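Local coordinates for protein peroxiredoxin PRX1, mitochondrial (Saccharomyces cerevisiae, PDB 5YKJ) that probably reduces peroxides in yeast mitochondria as a 1-Cys peroxiredoxin, its oxidised thiol being resolved through the glutathione and thioredoxin systems, at residues A[9-14]-A[95-100]; A[31-36]-A[129-134]. All coordinates share one frame; numbering follows the deposited sequence.

Contact 1: A[9-14]-A[95-100]; sequences PNFDAD and PIIGDT
Gly98 N donates to the carbonyl oxygen of Asp14 at 2.9 Å, the one direct hydrogen bond between residues 9-14 and 95-100. It runs fairly straight, 164° at the hydrogen, with the donor tilted somewhat from the carbonyl plane. Beside it a water closes a second polar link, accepting from Asp14 N at 3.1 Å and donating to Gly98 O at 2.8 Å. Asp14 and Gly98 are thus joined twice, once directly and once through the water, by main-chain atoms.

The apolar half of the contact belongs to Ile97, whose two branches divide the work. CG1 lies beside the backbone N (chi1 -62°), which sends CD1 to the edge of the Phe11 ring, near the ring plane, 3.7 Å from CZ. The two side chains approach from opposite directions. The other branch, CG2, meets the methyl of Ala13, with 3.8 Å between Ile97 CG2 and Ala13 CB. The aromatic ring itself stacks with Phe22 and also touches Val104 and Leu107 of helix 103-107, so Ile97 adds an edge contact to a small hydrophobic cluster.

Within the first segment, OD1 of Asn10 takes the N-H of the following residue, Phe11, at 2.7 Å. That bond is bent, and the donor stands above the carbonyl plane. The same side chain reaches outside the segment, where ND2 bonds Asn21 of strand 20-21 and OD1 the backbone N of Tyr23 in helix 22-26. The arrangement is that of an N-terminal beta hairpin, strands 12-13 and 20-21, laid against edge strand 96-98 of the thioredoxin-fold sheet of a peroxiredoxin.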
loop_
_atom_site.group_PDB
_atom_site.type_symbol
_atom_site.label_atom_id
_atom_site.label_comp_id
_atom_site.label_asym_id
_atom_site.label_seq_id
_atom_site.Cartn_x
_atom_site.Cartn_y
_atom_site.Cartn_z
ATOM N N PRO A 9 -6.926 8.753 7.045
ATOM C CA PRO A 9 -7.534 8.930 8.360
ATOM C C PRO A 9 -7.029 7.957 9.408
ATOM O O PRO A 9 -6.864 6.850 9.136
ATOM C CB PRO A 9 -9.021 8.644 8.141
ATOM C CG PRO A 9 -9.185 8.311 6.744
ATOM C CD PRO A 9 -7.919 8.488 6.014
ATOM N N ASN A 10 -6.805 8.462 10.608
ATOM C CA ASN A 10 -6.400 7.632 11.694
ATOM C C ASN A 10 -7.601 6.888 12.279
ATOM O O ASN A 10 -8.689 7.287 12.134
ATOM C CB ASN A 10 -5.739 8.469 12.776
ATOM C CG ASN A 10 -4.923 7.628 13.759
ATOM O OD1 ASN A 10 -4.794 6.457 13.600
ATOM N ND2 ASN A 10 -4.409 8.276 14.791
ATOM N N PHE A 11 -7.330 5.799 12.955
ATOM C CA PHE A 11 -8.363 4.994 13.537
ATOM C C PHE A 11 -7.793 4.095 14.609
ATOM O O PHE A 11 -6.679 3.877 14.629
ATOM C CB PHE A 11 -9.133 4.150 12.474
ATOM C CG PHE A 11 -8.275 3.231 11.652
ATOM C CD1 PHE A 11 -8.016 1.950 12.075
ATOM C CD2 PHE A 11 -7.769 3.620 10.437
ATOM C CE1 PHE A 11 -7.197 1.110 11.372
ATOM C CE2 PHE A 11 -6.986 2.764 9.716
ATOM C CZ PHE A 11 -6.718 1.505 10.171
ATOM N N ASP A 12 -8.674 3.583 15.443
ATOM C CA ASP A 12 -8.353 2.594 16.428
ATOM C C ASP A 12 -9.056 1.319 15.982
ATOM O O ASP A 12 -10.128 1.374 15.525
ATOM C CB ASP A 12 -8.839 2.958 17.828
ATOM C CG ASP A 12 -8.099 4.136 18.418
ATOM O OD1 ASP A 12 -6.934 4.191 18.456
ATOM O OD2 ASP A 12 -8.762 5.036 18.862
ATOM N N ALA A 13 -8.408 0.193 16.134
ATOM C CA ALA A 13 -9.013 -1.053 15.735
ATOM C C ALA A 13 -8.451 -2.226 16.489
ATOM O O ALA A 13 -7.413 -2.163 16.990
ATOM C CB ALA A 13 -8.761 -1.301 14.256
ATOM N N ASP A 14 -9.235 -3.287 16.485
ATOM C CA ASP A 14 -8.853 -4.577 16.990
ATOM C C ASP A 14 -8.206 -5.311 15.800
ATOM O O ASP A 14 -8.684 -5.255 14.722
ATOM C CB ASP A 14 -10.074 -5.336 17.481
ATOM C CG ASP A 14 -10.961 -4.482 18.324
ATOM O OD1 ASP A 14 -10.626 -4.323 19.488
ATOM O OD2 ASP A 14 -11.956 -3.905 17.802
ATOM N N PRO A 95 -0.242 -6.995 11.121
ATOM C CA PRO A 95 -1.605 -7.161 11.561
ATOM C C PRO A 95 -2.631 -7.254 10.448
ATOM O O PRO A 95 -2.408 -6.783 9.398
ATOM C CB PRO A 95 -1.919 -5.860 12.305
ATOM C CG PRO A 95 -0.721 -5.015 12.243
ATOM C CD PRO A 95 0.169 -5.586 11.227
ATOM N N ILE A 96 -3.735 -7.869 10.790
ATOM C CA ILE A 96 -4.896 -7.881 9.959
ATOM C C ILE A 96 -5.997 -7.277 10.855
ATOM O O ILE A 96 -6.221 -7.748 11.903
ATOM C CB ILE A 96 -5.332 -9.260 9.448
ATOM C CG1 ILE A 96 -4.149 -9.960 8.778
ATOM C CG2 ILE A 96 -6.452 -9.096 8.442
ATOM C CD1 ILE A 96 -4.497 -11.240 8.108
ATOM N N ILE A 97 -6.624 -6.205 10.375
ATOM C CA ILE A 97 -7.649 -5.523 11.107
ATOM C C ILE A 97 -8.997 -6.263 11.079
ATOM O O ILE A 97 -9.456 -6.623 10.074
ATOM C CB ILE A 97 -7.861 -4.107 10.506
ATOM C CG1 ILE A 97 -6.590 -3.251 10.610
ATOM C CG2 ILE A 97 -9.093 -3.428 11.094
ATOM C CD1 ILE A 97 -6.507 -2.150 9.559
ATOM N N GLY A 98 -9.585 -6.446 12.249
ATOM C CA GLY A 98 -10.878 -7.071 12.324
ATOM C C GLY A 98 -11.972 -6.027 12.193
ATOM O O GLY A 98 -12.394 -5.446 13.116
ATOM N N ASP A 99 -12.393 -5.794 10.987
ATOM C CA ASP A 99 -13.393 -4.807 10.674
ATOM C C ASP A 99 -14.759 -5.448 10.507
ATOM O O ASP A 99 -15.372 -5.390 9.512
ATOM C CB ASP A 99 -12.961 -4.091 9.398
ATOM C CG ASP A 99 -13.641 -2.748 9.209
ATOM O OD1 ASP A 99 -13.971 -2.161 10.170
ATOM O OD2 ASP A 99 -13.782 -2.350 8.081
ATOM N N THR A 100 -15.217 -6.015 11.601
ATOM C CA THR A 100 -16.376 -6.821 11.637
ATOM C C THR A 100 -17.626 -6.132 11.080
ATOM O O THR A 100 -18.404 -6.741 10.460
ATOM C CB THR A 100 -16.661 -7.147 13.114
ATOM O OG1 THR A 100 -15.479 -7.620 13.763
ATOM C CG2 THR A 100 -17.776 -8.080 13.235
HETATM O O HOH W 1 -11.756 -3.243 14.730
#

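Contact 2: A[31-36]-A[129-134]; sequences GVLFSH and SVFVID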
loop_
_atom_site.group_PDB
_atom_site.type_symbol
_atom_site.label_atom_id
_atom_site.label_comp_id
_atom_site.label_asym_id
_atom_site.label_seq_id
_atom_site.Cartn_x
_atom_site.Cartn_y
_atom_site.Cartn_z
ATOM N N GLY A 31 3.625 3.063 4.785
ATOM C CA GLY A 31 2.629 2.061 4.993
ATOM C C GLY A 31 1.909 1.582 3.728
ATOM O O GLY A 31 1.736 2.311 2.837
ATOM N N VAL A 32 1.537 0.324 3.748
ATOM C CA VAL A 32 0.717 -0.271 2.722
ATOM C C VAL A 32 -0.513 -0.894 3.421
ATOM O O VAL A 32 -0.388 -1.842 4.133
ATOM C CB VAL A 32 1.466 -1.296 1.858
ATOM C CG1 VAL A 32 0.529 -1.931 0.856
ATOM C CG2 VAL A 32 2.579 -0.662 1.091
ATOM N N LEU A 33 -1.680 -0.293 3.188
ATOM C CA LEU A 33 -2.901 -0.807 3.726
ATOM C C LEU A 33 -3.636 -1.529 2.572
ATOM O O LEU A 33 -3.943 -0.917 1.611
ATOM C CB LEU A 33 -3.749 0.293 4.332
ATOM C CG LEU A 33 -5.173 0.058 4.793
ATOM C CD1 LEU A 33 -5.204 -0.893 5.945
ATOM C CD2 LEU A 33 -5.882 1.375 5.082
ATOM N N PHE A 34 -3.855 -2.825 2.719
ATOM C CA PHE A 34 -4.497 -3.629 1.725
ATOM C C PHE A 34 -5.770 -4.281 2.279
ATOM O O PHE A 34 -5.809 -4.703 3.346
ATOM C CB PHE A 34 -3.565 -4.686 1.113
ATOM C CG PHE A 34 -2.842 -5.557 2.112
ATOM C CD1 PHE A 34 -1.666 -5.189 2.590
ATOM C CD2 PHE A 34 -3.367 -6.725 2.546
ATOM C CE1 PHE A 34 -0.995 -5.964 3.462
ATOM C CE2 PHE A 34 -2.691 -7.530 3.430
ATOM C CZ PHE A 34 -1.522 -7.130 3.897
ATOM N N SER A 35 -6.785 -4.283 1.430
ATOM C CA SER A 35 -8.103 -4.671 1.770
ATOM C C SER A 35 -8.659 -5.937 1.126
ATOM O O SER A 35 -8.372 -6.225 0.053
ATOM C CB SER A 35 -9.035 -3.507 1.431
ATOM O OG SER A 35 -8.474 -2.321 1.863
ATOM N N HIS A 36 -9.459 -6.640 1.919
ATOM C CA HIS A 36 -10.118 -7.861 1.531
ATOM C C HIS A 36 -11.565 -7.888 1.991
ATOM O O HIS A 36 -11.858 -7.511 3.027
ATOM C CB HIS A 36 -9.344 -9.070 2.079
ATOM C CG HIS A 36 -7.929 -9.068 1.647
ATOM N ND1 HIS A 36 -7.520 -9.580 0.453
ATOM C CD2 HIS A 36 -6.827 -8.574 2.234
ATOM C CE1 HIS A 36 -6.239 -9.354 0.302
ATOM N NE2 HIS A 36 -5.792 -8.762 1.372
ATOM N N SER A 129 -9.315 -2.035 -2.038
ATOM C CA SER A 129 -8.306 -1.049 -2.322
ATOM C C SER A 129 -7.012 -1.256 -1.573
ATOM O O SER A 129 -6.988 -1.789 -0.550
ATOM C CB SER A 129 -8.834 0.367 -2.081
ATOM O OG SER A 129 -9.957 0.623 -2.850
ATOM N N VAL A 130 -5.952 -0.789 -2.197
ATOM C CA VAL A 130 -4.636 -0.780 -1.607
ATOM C C VAL A 130 -4.197 0.687 -1.558
ATOM O O VAL A 130 -4.259 1.346 -2.502
ATOM C CB VAL A 130 -3.578 -1.602 -2.389
ATOM C CG1 VAL A 130 -2.200 -1.508 -1.729
ATOM C CG2 VAL A 130 -3.967 -3.057 -2.404
ATOM N N PHE A 131 -3.800 1.127 -0.383
ATOM C CA PHE A 131 -3.349 2.481 -0.202
ATOM C C PHE A 131 -1.872 2.514 0.225
ATOM O O PHE A 131 -1.538 1.881 1.153
ATOM C CB PHE A 131 -4.180 3.174 0.919
ATOM C CG PHE A 131 -5.681 3.131 0.730
ATOM C CD1 PHE A 131 -6.441 2.039 1.114
ATOM C CD2 PHE A 131 -6.355 4.211 0.186
ATOM C CE1 PHE A 131 -7.784 2.013 0.938
ATOM C CE2 PHE A 131 -7.731 4.157 0.022
ATOM C CZ PHE A 131 -8.408 3.083 0.425
ATOM N N VAL A 132 -1.032 3.247 -0.502
ATOM C CA VAL A 132 0.357 3.426 -0.133
ATOM C C VAL A 132 0.418 4.769 0.576
ATOM O O VAL A 132 0.041 5.749 0.025
ATOM C CB VAL A 132 1.220 3.459 -1.358
ATOM C CG1 VAL A 132 2.673 3.682 -0.975
ATOM C CG2 VAL A 132 1.055 2.183 -2.125
ATOM N N ILE A 133 0.857 4.733 1.821
ATOM C CA ILE A 133 0.886 5.899 2.707
ATOM C C ILE A 133 2.297 6.286 3.146
ATOM O O ILE A 133 3.063 5.465 3.495
ATOM C CB ILE A 133 0.035 5.582 3.904
ATOM C CG1 ILE A 133 -1.354 5.257 3.411
ATOM C CG2 ILE A 133 -0.003 6.693 4.932
ATOM C CD1 ILE A 133 -2.235 4.573 4.425
ATOM N N ASP A 134 2.590 7.571 3.055
ATOM C CA ASP A 134 3.878 8.037 3.432
ATOM C C ASP A 134 3.998 8.275 4.940
ATOM O O ASP A 134 3.100 8.168 5.648
ATOM C CB ASP A 134 4.366 9.189 2.545
ATOM C CG ASP A 134 3.698 10.535 2.855
ATOM O OD1 ASP A 134 3.098 10.688 3.877
ATOM O OD2 ASP A 134 3.838 11.382 2.006
#
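Leu33 and Phe131 face each other as an antiparallel hydrogen-bonded pair at the middle of the contact. Leu33 N gives to Phe131 O at 3.0 Å and Phe131 N to Leu33 O at 2.9 Å, both donors lying in the carbonyl plane. Gly31 and Ile133 repeat the exchange, and Ile133 N reaches Gly31 O at 2.8 Å along an almost perfectly straight line (179°). On the opposite face, that of Val32, Phe34 and Val130, Val32 CG1 reaches diagonally past its own partner Val132 to Val130 CG1, 3.8 Å away, each methyl anti to its backbone N, and CB of Phe34 rests on Val130 CG2. On the face bearing Leu33 the side chains of Leu33 and Phe131 run side by side, Leu33 CD2 4.1 Å from Phe131 CD1; the Phe131 ring also meets Tyr108 edge-to-face.

The backbone pairing weakens toward Ser35 and Ser129, although this end too is buried rather than open to solvent. Ser35 N makes only a weak, bent bond to Ser129 O, and the hydroxyl makes up for it: OG, beside its own backbone N (chi1 -44°), donates to the same oxygen at 2.9 Å. With an alanine here in place of Ser35 the hydroxyl is gone, and Ser129 O would probably keep only the weak amide bond from this strand. Ser129 OG turns instead to Thr144 on the next strand.

In chemical terms, the contact is a buried apolar wall whose main-chain polar groups pair across the strands, with a serine hydroxyl supplementing the pairing where the backbone geometry is poorest.

Contacts 1 and 2 reach one five-stranded sheet at different depths: strand 96-98 of contact 1 forms an edge, strands 30-36 and 129-133 of contact 2 lie inside it, and strand 63-69 separates the two. Their centres are about 13 Å apart. They nevertheless touch, since Ile97 CD1 packs 4.0 Å from Leu33 CD1, and Tyr108 serves both, bonding Pro9 O and meeting the Phe131 ring. The centre of contact 2 is about 3 Å from the centre of the chain, that of contact 1 about 15 Å. Strand 30-36 leads toward Cys44, the residue seen as S-hydroxycysteine and probably the peroxidatic thiol, so contact 2 probably forms part of the framework that carries the active site.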